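PDB 2QIB: TetR-family transcriptional regulator from Streptomyces coelicolor A3, which probably binds cis-regulatory DNA as a dimeric, helix-turn-helix transcription factor of the TetR family. Local coordinates for residues 21-26 with 65-70; 94-99 with 176-181; 105-110 with 166-171; 130-135 with 155-160; 138-143 with 147-152. One frame throughout, in Å; residues are numbered along the deposited sequence.

Following the chain from the N terminus, interaction 1 closes the first loop, bringing helix 57-75 back onto helix 11-28 around the predicted DNA-binding motif, and is finished before the others open. Interaction 2 then makes the widest loop, joining helix 84-101 to helix 175-194. The remaining three lie successively within it: interaction 3 (helix 103-116 with helix 147-168) encloses interaction 4 (helix 119-140 with helix 147-168), which in turn encloses interaction 5 at the bend between those last two helices. None cross. Packing of A68 against F98 and of L65 against L109 couples interaction 1 to the C-terminal domain, while W167 joins interactions 2 and 3.

Interaction 1 (21-26 with 65-70); sequences VALDLF and LQRASD
L23 of helix 11-28 reaches across to R67 and A68 of helix 57-75, where the N-terminal, predicted DNA-binding part of this TetR-family fold leans on the long helix that leads toward the C-terminal domain. The contact is apolar and divided between the two methyls of one leucine. L23 CD1 meets A68 CB at 4.0 Å, and L23 CD2 lies 3.9 Å from R67 CD, the leucine and the arginine chain passing each other at a slant. With CG turned opposite the backbone N (chi1 -177°), the leucine projects its fork across the gap. The polar end of R67 works separately: its chain runs extended as far as CD and bends there (chi3 -75°), and NH2 donates to the carbonyl O of Q16, so the arginine packs and bonds against the same helix 11-28. F26, edge-to-face with Y61, and A22, on L60, carry the packing of these helices further. Within helix 57-75, the carbonyl O of L65 is gripped twice by S69. S69 N comes to 2.7 Å from L65 O, and S69 OG approaches that oxygen at 2.8 Å from 42° above the carbonyl plane.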
# COMPACT_ATOMS: atom_id res chain seq x y z
N VAL A 21 4.98 -4.31 28.63
CA VAL A 21 5.34 -2.94 28.91
C VAL A 21 5.95 -2.33 27.67
O VAL A 21 5.61 -1.20 27.28
CB VAL A 21 6.33 -2.90 30.09
CG1 VAL A 21 6.99 -1.53 30.20
CG2 VAL A 21 5.60 -3.29 31.39
N ALA A 22 6.86 -3.06 27.04
CA ALA A 22 7.47 -2.61 25.78
C ALA A 22 6.43 -2.35 24.71
O ALA A 22 6.48 -1.33 24.01
CB ALA A 22 8.50 -3.62 25.29
N LEU A 23 5.50 -3.30 24.56
CA LEU A 23 4.45 -3.13 23.57
C LEU A 23 3.63 -1.88 23.86
O LEU A 23 3.30 -1.11 22.95
CB LEU A 23 3.56 -4.37 23.54
CG LEU A 23 2.48 -4.28 22.44
CD1 LEU A 23 3.03 -3.82 21.06
CD2 LEU A 23 1.83 -5.62 22.33
N ASP A 24 3.31 -1.66 25.14
CA ASP A 24 2.56 -0.46 25.51
C ASP A 24 3.28 0.84 25.07
O ASP A 24 2.70 1.71 24.43
CB ASP A 24 2.34 -0.42 27.02
CG ASP A 24 1.52 0.81 27.44
OD1 ASP A 24 0.46 1.03 26.85
OD2 ASP A 24 1.95 1.55 28.34
N LEU A 25 4.56 0.95 25.39
CA LEU A 25 5.33 2.15 25.08
C LEU A 25 5.58 2.31 23.59
O LEU A 25 5.40 3.41 23.07
CB LEU A 25 6.64 2.20 25.88
CG LEU A 25 6.46 2.29 27.41
CD1 LEU A 25 7.83 2.51 28.07
CD2 LEU A 25 5.48 3.39 27.79
N PHE A 26 5.94 1.21 22.91
CA PHE A 26 6.17 1.24 21.46
C PHE A 26 4.85 1.44 20.70
O PHE A 26 4.87 1.78 19.51
CB PHE A 26 6.86 -0.03 20.99
CG PHE A 26 8.33 -0.10 21.35
CD1 PHE A 26 9.21 0.95 20.98
CD2 PHE A 26 8.86 -1.21 22.00
CE1 PHE A 26 10.59 0.85 21.28
CE2 PHE A 26 10.20 -1.31 22.31
CZ PHE A 26 11.09 -0.27 21.96
N LEU A 65 6.66 -6.58 18.85
CA LEU A 65 6.05 -6.63 17.51
C LEU A 65 5.50 -8.02 17.21
O LEU A 65 4.43 -8.15 16.61
CB LEU A 65 7.07 -6.18 16.45
CG LEU A 65 6.54 -6.23 15.01
CD1 LEU A 65 5.24 -5.36 14.83
CD2 LEU A 65 7.62 -5.78 14.04
N GLN A 66 6.21 -9.06 17.65
CA GLN A 66 5.71 -10.44 17.55
C GLN A 66 4.37 -10.62 18.27
O GLN A 66 3.42 -11.21 17.73
CB GLN A 66 6.74 -11.43 18.10
CG GLN A 66 6.23 -12.89 18.16
CD GLN A 66 6.34 -13.56 16.80
OE1 GLN A 66 5.33 -13.90 16.16
NE2 GLN A 66 7.57 -13.72 16.33
N ARG A 67 4.28 -10.11 19.48
CA ARG A 67 3.01 -10.18 20.19
C ARG A 67 1.88 -9.44 19.45
O ARG A 67 0.77 -9.96 19.30
CB ARG A 67 3.16 -9.59 21.60
CG ARG A 67 1.89 -9.89 22.41
CD ARG A 67 1.87 -9.29 23.78
NE ARG A 67 2.74 -10.04 24.69
CZ ARG A 67 2.86 -9.76 25.98
NH1 ARG A 67 2.16 -8.75 26.49
NH2 ARG A 67 3.68 -10.48 26.75
N ALA A 68 2.20 -8.22 19.01
CA ALA A 68 1.23 -7.37 18.29
C ALA A 68 0.79 -8.02 16.97
O ALA A 68 -0.41 -8.02 16.62
CB ALA A 68 1.85 -6.04 18.00
N SER A 69 1.76 -8.57 16.26
CA SER A 69 1.52 -9.24 14.98
C SER A 69 0.62 -10.47 15.16
O SER A 69 -0.31 -10.69 14.36
CB SER A 69 2.88 -9.61 14.34
OG SER A 69 3.56 -8.42 13.96
N ASP A 70 0.89 -11.28 16.19
CA ASP A 70 0.02 -12.40 16.53
C ASP A 70 -1.40 -11.98 16.84
O ASP A 70 -2.37 -12.65 16.43
CB ASP A 70 0.59 -13.21 17.70
CG ASP A 70 1.84 -13.98 17.31
OD1 ASP A 70 2.06 -14.15 16.11
OD2 ASP A 70 2.62 -14.40 18.20

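Interaction 2 (94-99 with 176-181); sequences RYFDFV and AELETQ
F96 gives up the most surface here, laying its ring obliquely against E179 and L178. It runs alongside the glutamate chain in the opposite sense: F96 CD1 is 3.6 Å from E179 CG, and F96 CB is 3.5 Å from E179 OE2, with ring and carboxylate planes 51° apart. E179 stays extended beyond CG (chi2 166°), which carries its carboxylate back past the phenylalanine to a salt bridge with R175, an arginine that also holds D97. At the far end of the ring, F96 CZ rests 3.9 Å from L178 CB, the two side chains crossing nearly at a right angle. Helices 84-101 and 175-194 thus pack inside the helical C-terminal domain of the TetR family, and W167 meets the F96 ring edge-to-face. Shortening F96 to an alanine would probably open a gap beside L178 and W167 and deprive the aliphatic part of E179 of the ring it packs against. L178 also touches L151 of the second subunit, and E177 OE2 makes a salt bridge to R148 of that subunit.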
# COMPACT_ATOMS: atom_id res chain seq x y z
N ARG A 94 -12.43 -4.80 13.86
CA ARG A 94 -11.32 -5.26 14.71
C ARG A 94 -9.96 -4.71 14.23
O ARG A 94 -9.09 -4.35 15.05
CB ARG A 94 -11.30 -6.79 14.75
CG ARG A 94 -12.56 -7.37 15.48
CD ARG A 94 -12.33 -8.82 15.91
NE ARG A 94 -12.20 -9.73 14.78
CZ ARG A 94 -13.22 -10.31 14.13
NH1 ARG A 94 -14.51 -10.04 14.43
NH2 ARG A 94 -12.95 -11.13 13.14
N TYR A 95 -9.81 -4.61 12.91
CA TYR A 95 -8.61 -4.05 12.31
C TYR A 95 -8.43 -2.59 12.72
O TYR A 95 -7.37 -2.22 13.24
CB TYR A 95 -8.66 -4.23 10.79
CG TYR A 95 -7.57 -3.48 10.03
CD1 TYR A 95 -6.21 -3.68 10.32
CD2 TYR A 95 -7.90 -2.61 8.98
CE1 TYR A 95 -5.20 -3.02 9.56
CE2 TYR A 95 -6.91 -1.95 8.22
CZ TYR A 95 -5.56 -2.15 8.52
OH TYR A 95 -4.57 -1.54 7.81
N PHE A 96 -9.48 -1.77 12.60
CA PHE A 96 -9.37 -0.38 13.04
C PHE A 96 -9.22 -0.23 14.56
O PHE A 96 -8.53 0.69 15.03
CB PHE A 96 -10.53 0.46 12.49
CG PHE A 96 -10.25 0.96 11.07
CD1 PHE A 96 -10.39 0.11 9.97
CD2 PHE A 96 -9.83 2.25 10.86
CE1 PHE A 96 -10.12 0.56 8.68
CE2 PHE A 96 -9.54 2.73 9.55
CZ PHE A 96 -9.70 1.88 8.46
N ASP A 97 -9.83 -1.15 15.32
CA ASP A 97 -9.63 -1.15 16.79
C ASP A 97 -8.13 -1.32 17.04
O ASP A 97 -7.52 -0.58 17.83
CB ASP A 97 -10.35 -2.37 17.41
CG ASP A 97 -11.86 -2.16 17.56
OD1 ASP A 97 -12.37 -1.04 17.36
OD2 ASP A 97 -12.53 -3.18 17.89
N PHE A 98 -7.54 -2.29 16.36
CA PHE A 98 -6.11 -2.57 16.51
C PHE A 98 -5.26 -1.36 16.17
O PHE A 98 -4.35 -0.97 16.90
CB PHE A 98 -5.70 -3.76 15.63
CG PHE A 98 -4.24 -4.13 15.78
CD1 PHE A 98 -3.84 -5.05 16.76
CD2 PHE A 98 -3.28 -3.54 14.97
CE1 PHE A 98 -2.48 -5.37 16.91
CE2 PHE A 98 -1.92 -3.85 15.11
CZ PHE A 98 -1.52 -4.77 16.06
N VAL A 99 -5.52 -0.78 15.00
CA VAL A 99 -4.76 0.39 14.48
C VAL A 99 -4.87 1.57 15.46
O VAL A 99 -3.87 2.22 15.79
CB VAL A 99 -5.23 0.79 13.06
CG1 VAL A 99 -4.57 2.08 12.62
CG2 VAL A 99 -4.89 -0.36 12.07
N ALA A 176 -15.83 4.47 10.95
CA ALA A 176 -16.95 3.65 10.46
C ALA A 176 -17.09 3.83 8.95
O ALA A 176 -17.42 2.86 8.23
CB ALA A 176 -18.26 4.00 11.17
N GLU A 177 -16.94 5.06 8.48
CA GLU A 177 -16.99 5.34 7.03
C GLU A 177 -15.89 4.57 6.29
O GLU A 177 -16.13 3.98 5.23
CB GLU A 177 -16.89 6.83 6.76
CG GLU A 177 -16.90 7.16 5.29
CD GLU A 177 -16.98 8.65 5.03
OE1 GLU A 177 -17.51 9.39 5.90
OE2 GLU A 177 -16.54 9.08 3.94
N LEU A 178 -14.69 4.57 6.87
CA LEU A 178 -13.54 3.91 6.20
C LEU A 178 -13.65 2.38 6.17
O LEU A 178 -13.19 1.72 5.22
CB LEU A 178 -12.23 4.40 6.80
CG LEU A 178 -11.98 5.89 6.48
CD1 LEU A 178 -10.61 6.31 7.08
CD2 LEU A 178 -12.06 6.34 4.99
N GLU A 179 -14.20 1.83 7.25
CA GLU A 179 -14.42 0.39 7.35
C GLU A 179 -15.37 -0.02 6.22
O GLU A 179 -15.03 -0.94 5.45
CB GLU A 179 -15.00 0.01 8.72
CG GLU A 179 -13.97 0.18 9.85
CD GLU A 179 -14.63 0.15 11.20
OE1 GLU A 179 -15.79 -0.27 11.30
OE2 GLU A 179 -14.00 0.57 12.16
N THR A 180 -16.52 0.68 6.09
CA THR A 180 -17.48 0.39 5.00
C THR A 180 -16.85 0.64 3.64
O THR A 180 -17.03 -0.15 2.69
CB THR A 180 -18.77 1.22 5.20
OG1 THR A 180 -19.46 0.64 6.32
CG2 THR A 180 -19.65 1.13 3.97
N GLN A 181 -16.12 1.74 3.55
CA GLN A 181 -15.40 2.05 2.30
C GLN A 181 -14.47 0.93 1.86
O GLN A 181 -14.48 0.57 0.67
CB GLN A 181 -14.61 3.33 2.49
CG GLN A 181 -13.88 3.80 1.17
CD GLN A 181 -13.58 5.27 1.21
OE1 GLN A 181 -14.51 6.08 1.10
NE2 GLN A 181 -12.30 5.63 1.29

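Interaction 3 (105-110 with 166-171); sequences GFSALM and LWLDGR
L168, near the end of helix 147-168, packs on helix 103-116 within the TetR-type C-terminal domain, its CD1 methyl pointing between F106 and S107. The methyl lies 3.9 Å from F106 CD2, approaching the ring obliquely, and the two side chains cross at about a right angle. F106 is also covered from its own helix: CG of the selenomethionine M110 sits 4.0 Å above the centre of one ring face. On the serine side, L168 CD1 comes to 3.3 Å from S107 OG, and L168 CB follows at 3.9 Å from the same oxygen. S107 keeps OG beside its backbone N (chi1 -65°), where it is hydrogen-bonded to the carbonyl O of G103. V99 of helix 84-101 packs against both F106 and L168, and a backbone hydrogen bond between G105 and S27 ties this region to the end of helix 11-28. Because the hydroxyl finds its polar partner one turn back in its own helix, the contact with L168 rests on van der Waals packing, with no directional bond to fix the leucine.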
# COMPACT_ATOMS: atom_id res chain seq x y z
N GLY A 105 2.79 3.77 17.11
CA GLY A 105 3.79 2.76 16.76
C GLY A 105 3.58 2.15 15.37
O GLY A 105 4.56 1.91 14.62
N PHE A 106 2.32 1.90 15.04
CA PHE A 106 1.92 1.43 13.70
C PHE A 106 2.37 2.42 12.61
O PHE A 106 3.02 2.01 11.61
CB PHE A 106 0.39 1.25 13.69
CG PHE A 106 -0.16 0.66 12.43
CD1 PHE A 106 -0.21 -0.73 12.27
CD2 PHE A 106 -0.72 1.47 11.44
CE1 PHE A 106 -0.77 -1.31 11.10
CE2 PHE A 106 -1.29 0.89 10.25
CZ PHE A 106 -1.26 -0.48 10.09
N SER A 107 2.08 3.71 12.82
CA SER A 107 2.46 4.72 11.83
C SER A 107 3.96 4.74 11.68
O SER A 107 4.48 4.74 10.57
CB SER A 107 1.99 6.12 12.21
OG SER A 107 0.58 6.14 12.21
N ALA A 108 4.68 4.72 12.81
CA ALA A 108 6.14 4.78 12.75
C ALA A 108 6.73 3.58 12.03
O ALA A 108 7.64 3.71 11.19
CB ALA A 108 6.74 4.96 14.17
N LEU A 109 6.22 2.39 12.34
CA LEU A 109 6.71 1.15 11.73
C LEU A 109 6.44 1.14 10.23
O LEU A 109 7.32 0.79 9.44
CB LEU A 109 6.05 -0.07 12.36
CG LEU A 109 6.38 -1.45 11.78
CD1 LEU A 109 7.84 -1.79 11.99
CD2 LEU A 109 5.49 -2.49 12.37
N MSE A 110 5.22 1.51 9.87
CA MSE A 110 4.81 1.37 8.47
C MSE A 110 5.42 2.46 7.61
O MSE A 110 5.82 2.19 6.47
CB MSE A 110 3.28 1.33 8.34
CG MSE A 110 2.61 0.19 9.10
SE MSE A 110 3.35 -1.64 8.78
CE MSE A 110 2.79 -1.85 6.92
N LEU A 166 -3.48 6.52 6.51
CA LEU A 166 -3.96 7.85 6.17
C LEU A 166 -5.01 8.29 7.18
O LEU A 166 -5.10 9.49 7.50
CB LEU A 166 -4.52 7.86 4.72
CG LEU A 166 -3.41 7.70 3.66
CD1 LEU A 166 -3.99 7.25 2.30
CD2 LEU A 166 -2.59 9.04 3.52
N TRP A 167 -5.80 7.33 7.69
CA TRP A 167 -6.83 7.62 8.70
C TRP A 167 -6.16 8.20 9.96
O TRP A 167 -6.56 9.28 10.45
CB TRP A 167 -7.66 6.40 9.03
CG TRP A 167 -8.54 6.61 10.23
CD1 TRP A 167 -9.60 7.48 10.35
CD2 TRP A 167 -8.38 5.98 11.50
NE1 TRP A 167 -10.16 7.36 11.64
CE2 TRP A 167 -9.41 6.46 12.35
CE3 TRP A 167 -7.50 4.99 11.99
CZ2 TRP A 167 -9.55 6.00 13.68
CZ3 TRP A 167 -7.63 4.54 13.31
CH2 TRP A 167 -8.66 5.04 14.13
N LEU A 168 -5.08 7.56 10.38
CA LEU A 168 -4.35 7.98 11.61
C LEU A 168 -3.80 9.40 11.55
O LEU A 168 -3.62 10.06 12.60
CB LEU A 168 -3.24 7.01 11.91
CG LEU A 168 -3.62 5.65 12.48
CD1 LEU A 168 -2.37 4.79 12.52
CD2 LEU A 168 -4.21 5.79 13.89
N ASP A 169 -3.52 9.88 10.35
CA ASP A 169 -2.98 11.23 10.18
C ASP A 169 -4.11 12.26 10.25
O ASP A 169 -4.56 12.80 9.22
CB ASP A 169 -2.20 11.32 8.87
CG ASP A 169 -1.42 12.62 8.75
OD1 ASP A 169 -1.38 13.39 9.75
OD2 ASP A 169 -0.88 12.88 7.66
N GLY A 170 -4.59 12.53 11.47
CA GLY A 170 -5.60 13.57 11.68
C GLY A 170 -6.99 13.06 12.01
O GLY A 170 -7.81 13.81 12.53
N ARG A 171 -7.27 11.78 11.70
CA ARG A 171 -8.60 11.20 11.92
C ARG A 171 -9.72 12.13 11.44
O ARG A 171 -10.73 12.36 12.12
CB ARG A 171 -8.77 10.80 13.40
CG ARG A 171 -7.73 9.79 13.87
CD ARG A 171 -8.07 9.24 15.28
NE ARG A 171 -6.96 8.41 15.76
CZ ARG A 171 -7.05 7.45 16.66
NH1 ARG A 171 -8.24 7.15 17.20
NH2 ARG A 171 -5.97 6.77 17.02

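Interaction 4 (130-135 with 155-160); sequences QAAYVQ and SWISLA
The backbones approach most closely at A132 and I157, whose CA atoms are 7.4 Å apart, both segments being regular helix with the usual bonds four residues back, such as V134 N to Q130 O at 2.9 Å. The short side chain of A132 lets I157 come in end-on, against the backbone of Y133. Its CD1 methyl does most of the touching: it lies 3.6 Å from Y133 N, 3.9 Å from A132 CB and 3.9 Å from Y133 CB, so it presses on the peptide backbone as well as on carbon. I157 CG1 follows at 4.2 Å from A132 CB. CG1 stands opposite the carbonyl carbon (chi1 -67°) and the chain stays extended (chi2 164°), which carries CD1 as far as the neighbouring helix. Y133 meets I157 only through its base, while its ring makes a cation-pi contact with R154, whose NH2 is also bonded to OE1 of Q130. Elsewhere on helix 147-168, S158 OG is hydrogen-bonded to S162 OG of the second subunit. Close packing of helix 119-140 on helix 147-168, which itself reaches the partner subunit, fits the all-helical, dimer-forming C-terminal domain of TetR-family regulators.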
# COMPACT_ATOMS: atom_id res chain seq x y z
N GLN A 130 0.41 -11.86 4.84
CA GLN A 130 0.09 -13.20 4.38
C GLN A 130 -1.09 -13.84 5.16
O GLN A 130 -1.92 -14.50 4.56
CB GLN A 130 1.36 -14.08 4.43
CG GLN A 130 1.09 -15.52 4.06
CD GLN A 130 0.83 -15.71 2.57
OE1 GLN A 130 1.04 -14.80 1.76
NE2 GLN A 130 0.42 -16.92 2.20
N ALA A 131 -1.18 -13.63 6.47
CA ALA A 131 -2.31 -14.12 7.27
C ALA A 131 -3.64 -13.54 6.75
O ALA A 131 -4.63 -14.29 6.61
CB ALA A 131 -2.13 -13.75 8.74
N ALA A 132 -3.63 -12.25 6.41
CA ALA A 132 -4.83 -11.63 5.81
C ALA A 132 -5.18 -12.33 4.50
O ALA A 132 -6.36 -12.71 4.27
CB ALA A 132 -4.60 -10.11 5.55
N TYR A 133 -4.18 -12.53 3.64
CA TYR A 133 -4.35 -13.20 2.35
C TYR A 133 -5.00 -14.60 2.50
O TYR A 133 -5.99 -14.93 1.83
CB TYR A 133 -2.96 -13.28 1.67
CG TYR A 133 -2.97 -13.93 0.31
CD1 TYR A 133 -3.49 -13.27 -0.80
CD2 TYR A 133 -2.42 -15.21 0.14
CE1 TYR A 133 -3.48 -13.87 -2.07
CE2 TYR A 133 -2.41 -15.83 -1.13
CZ TYR A 133 -2.92 -15.13 -2.22
OH TYR A 133 -2.94 -15.74 -3.48
N VAL A 134 -4.43 -15.41 3.40
CA VAL A 134 -4.95 -16.76 3.65
C VAL A 134 -6.43 -16.73 4.10
O VAL A 134 -7.24 -17.56 3.67
CB VAL A 134 -4.04 -17.48 4.67
CG1 VAL A 134 -4.74 -18.78 5.22
CG2 VAL A 134 -2.69 -17.81 4.00
N GLN A 135 -6.76 -15.80 4.98
CA GLN A 135 -8.16 -15.71 5.44
C GLN A 135 -9.12 -15.29 4.33
O GLN A 135 -10.21 -15.84 4.20
CB GLN A 135 -8.29 -14.78 6.64
CG GLN A 135 -7.65 -15.35 7.94
CD GLN A 135 -8.14 -16.79 8.25
OE1 GLN A 135 -9.33 -17.06 8.31
NE2 GLN A 135 -7.20 -17.71 8.42
N SER A 155 -3.35 -6.53 -3.57
CA SER A 155 -3.36 -5.07 -3.78
C SER A 155 -4.42 -4.44 -2.84
O SER A 155 -4.21 -3.30 -2.35
CB SER A 155 -3.61 -4.69 -5.24
OG SER A 155 -4.90 -5.06 -5.65
N TRP A 156 -5.49 -5.19 -2.54
CA TRP A 156 -6.49 -4.70 -1.57
C TRP A 156 -5.89 -4.63 -0.17
O TRP A 156 -6.14 -3.68 0.56
CB TRP A 156 -7.74 -5.56 -1.54
CG TRP A 156 -8.75 -5.01 -0.57
CD1 TRP A 156 -9.70 -4.03 -0.78
CD2 TRP A 156 -8.85 -5.38 0.81
NE1 TRP A 156 -10.43 -3.81 0.42
CE2 TRP A 156 -9.89 -4.61 1.39
CE3 TRP A 156 -8.14 -6.29 1.62
CZ2 TRP A 156 -10.26 -4.75 2.74
CZ3 TRP A 156 -8.53 -6.43 2.98
CH2 TRP A 156 -9.56 -5.65 3.50
N ILE A 157 -5.13 -5.64 0.20
CA ILE A 157 -4.40 -5.63 1.50
C ILE A 157 -3.52 -4.38 1.58
O ILE A 157 -3.54 -3.68 2.59
CB ILE A 157 -3.59 -6.93 1.72
CG1 ILE A 157 -4.56 -8.11 1.89
CG2 ILE A 157 -2.63 -6.77 2.94
CD1 ILE A 157 -3.91 -9.50 1.72
N SER A 158 -2.80 -4.03 0.51
CA SER A 158 -2.02 -2.76 0.49
C SER A 158 -2.91 -1.52 0.64
O SER A 158 -2.55 -0.55 1.32
CB SER A 158 -1.20 -2.66 -0.80
OG SER A 158 -0.29 -3.77 -0.91
N LEU A 159 -4.07 -1.55 -0.03
CA LEU A 159 -5.06 -0.48 0.04
C LEU A 159 -5.54 -0.30 1.51
O LEU A 159 -5.71 0.84 2.01
CB LEU A 159 -6.28 -0.81 -0.85
CG LEU A 159 -7.29 0.34 -0.90
CD1 LEU A 159 -6.69 1.50 -1.71
CD2 LEU A 159 -8.54 -0.18 -1.58
N ALA A 160 -5.82 -1.43 2.17
CA ALA A 160 -6.29 -1.41 3.56
C ALA A 160 -5.21 -0.89 4.54
O ALA A 160 -5.53 -0.14 5.48
CB ALA A 160 -6.79 -2.80 3.99

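Interaction 5 (138-143 with 147-152); sequences SHLDVT and ARLELV
No ring or other flat group takes part where L140 and V142 meet L149: the contact has no faces or edges and is made by branched aliphatic ends alone. It closes the helical hairpin formed by helices 119-140 and 147-168 in the TetR-type C-terminal domain. At the bend the chain leaves helix 119-140 through a Schellman motif, with D141 at positive phi (64°) and its N bonded to S138 O at 3.1 Å. This turn swings V142 round so that its side chain, like that of L140, faces the start of the next helix. L149 answers both with one methyl each. Its CG lies opposite the backbone N (chi1 179°), extending the fork into the bend; L149 CD1 meets L140 CD1 tip to tip at 4.0 Å. L149 also packs on L137 and M190 and on M200 and L203 of helix 198-209, while L140 touches V207 and its carbonyl O accepts from R206 NH2, so the hairpin end is tied to that later helix. The flanking E150 pairs with R154 through OE2 and with R172 of the second subunit through OE1. V142 and L149 have CA atoms 9.5 Å apart, a gap bridged by side-chain ends: L149 CD2 sits before both valine methyls, 3.9 Å from V142 CG1 and 4.1 Å from V142 CG2.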
# COMPACT_ATOMS: atom_id res chain seq x y z
N SER A 138 -9.74 -18.19 2.08
CA SER A 138 -10.59 -19.18 2.76
C SER A 138 -12.07 -18.80 2.61
O SER A 138 -12.93 -19.64 2.30
CB SER A 138 -10.21 -19.24 4.25
OG SER A 138 -11.07 -20.16 4.94
N HIS A 139 -12.38 -17.53 2.82
CA HIS A 139 -13.75 -17.07 2.70
C HIS A 139 -14.27 -17.11 1.27
O HIS A 139 -15.45 -17.42 1.06
CB HIS A 139 -13.91 -15.68 3.28
CG HIS A 139 -13.95 -15.66 4.77
ND1 HIS A 139 -15.14 -15.74 5.48
CD2 HIS A 139 -12.96 -15.60 5.70
CE1 HIS A 139 -14.87 -15.71 6.78
NE2 HIS A 139 -13.55 -15.62 6.93
N LEU A 140 -13.38 -16.83 0.31
CA LEU A 140 -13.73 -16.93 -1.11
C LEU A 140 -13.85 -18.38 -1.56
O LEU A 140 -14.37 -18.63 -2.67
CB LEU A 140 -12.73 -16.17 -1.98
CG LEU A 140 -12.67 -14.63 -1.82
CD1 LEU A 140 -11.45 -14.04 -2.59
CD2 LEU A 140 -14.00 -13.96 -2.26
N ASP A 141 -13.38 -19.31 -0.72
CA ASP A 141 -13.38 -20.76 -1.00
C ASP A 141 -12.51 -21.09 -2.20
O ASP A 141 -12.87 -21.91 -3.06
CB ASP A 141 -14.83 -21.27 -1.21
CG ASP A 141 -14.94 -22.78 -1.12
OD1 ASP A 141 -14.00 -23.44 -0.62
OD2 ASP A 141 -16.00 -23.31 -1.54
N VAL A 142 -11.35 -20.45 -2.24
CA VAL A 142 -10.39 -20.64 -3.32
C VAL A 142 -9.08 -21.17 -2.77
O VAL A 142 -8.46 -20.55 -1.90
CB VAL A 142 -10.18 -19.32 -4.10
CG1 VAL A 142 -9.11 -19.51 -5.16
CG2 VAL A 142 -11.49 -18.83 -4.70
N THR A 143 -8.61 -22.31 -3.29
CA THR A 143 -7.35 -22.87 -2.82
C THR A 143 -6.19 -22.67 -3.80
O THR A 143 -5.04 -22.58 -3.38
CB THR A 143 -7.47 -24.36 -2.45
OG1 THR A 143 -7.97 -25.08 -3.57
CG2 THR A 143 -8.43 -24.55 -1.28
N ALA A 147 -3.82 -15.84 -11.13
CA ALA A 147 -3.02 -14.63 -11.03
C ALA A 147 -3.82 -13.36 -10.71
O ALA A 147 -3.41 -12.54 -9.87
CB ALA A 147 -2.20 -14.41 -12.32
N ARG A 148 -4.94 -13.21 -11.42
CA ARG A 148 -5.73 -11.99 -11.34
C ARG A 148 -6.30 -11.85 -9.94
O ARG A 148 -6.30 -10.75 -9.37
CB ARG A 148 -6.85 -11.98 -12.39
CG ARG A 148 -6.30 -11.59 -13.76
CD ARG A 148 -7.29 -11.78 -14.90
NE ARG A 148 -6.62 -11.40 -16.15
CZ ARG A 148 -5.73 -12.15 -16.81
NH1 ARG A 148 -5.36 -13.34 -16.34
NH2 ARG A 148 -5.18 -11.68 -17.94
N LEU A 149 -6.74 -12.98 -9.39
CA LEU A 149 -7.31 -12.98 -8.04
C LEU A 149 -6.23 -12.67 -7.01
O LEU A 149 -6.45 -11.87 -6.08
CB LEU A 149 -7.97 -14.31 -7.71
CG LEU A 149 -8.56 -14.37 -6.30
CD1 LEU A 149 -9.62 -13.24 -6.05
CD2 LEU A 149 -9.19 -15.75 -6.07
N GLU A 150 -5.06 -13.30 -7.16
CA GLU A 150 -3.97 -13.02 -6.22
C GLU A 150 -3.63 -11.54 -6.23
O GLU A 150 -3.45 -10.94 -5.17
CB GLU A 150 -2.74 -13.86 -6.52
CG GLU A 150 -1.59 -13.47 -5.62
CD GLU A 150 -0.39 -14.39 -5.70
OE1 GLU A 150 -0.42 -15.36 -6.50
OE2 GLU A 150 0.57 -14.14 -4.94
N LEU A 151 -3.59 -10.93 -7.41
CA LEU A 151 -3.19 -9.51 -7.48
C LEU A 151 -4.26 -8.62 -6.83
O LEU A 151 -3.93 -7.70 -6.06
CB LEU A 151 -2.95 -9.12 -8.93
CG LEU A 151 -2.36 -7.71 -9.09
CD1 LEU A 151 -1.37 -7.59 -10.26
CD2 LEU A 151 -3.49 -6.73 -9.27
N VAL A 152 -5.53 -8.88 -7.13
CA VAL A 152 -6.62 -8.08 -6.54
C VAL A 152 -6.55 -8.18 -5.03
O VAL A 152 -6.63 -7.15 -4.33
CB VAL A 152 -8.00 -8.49 -7.05
CG1 VAL A 152 -9.09 -7.80 -6.22
CG2 VAL A 152 -8.12 -8.12 -8.52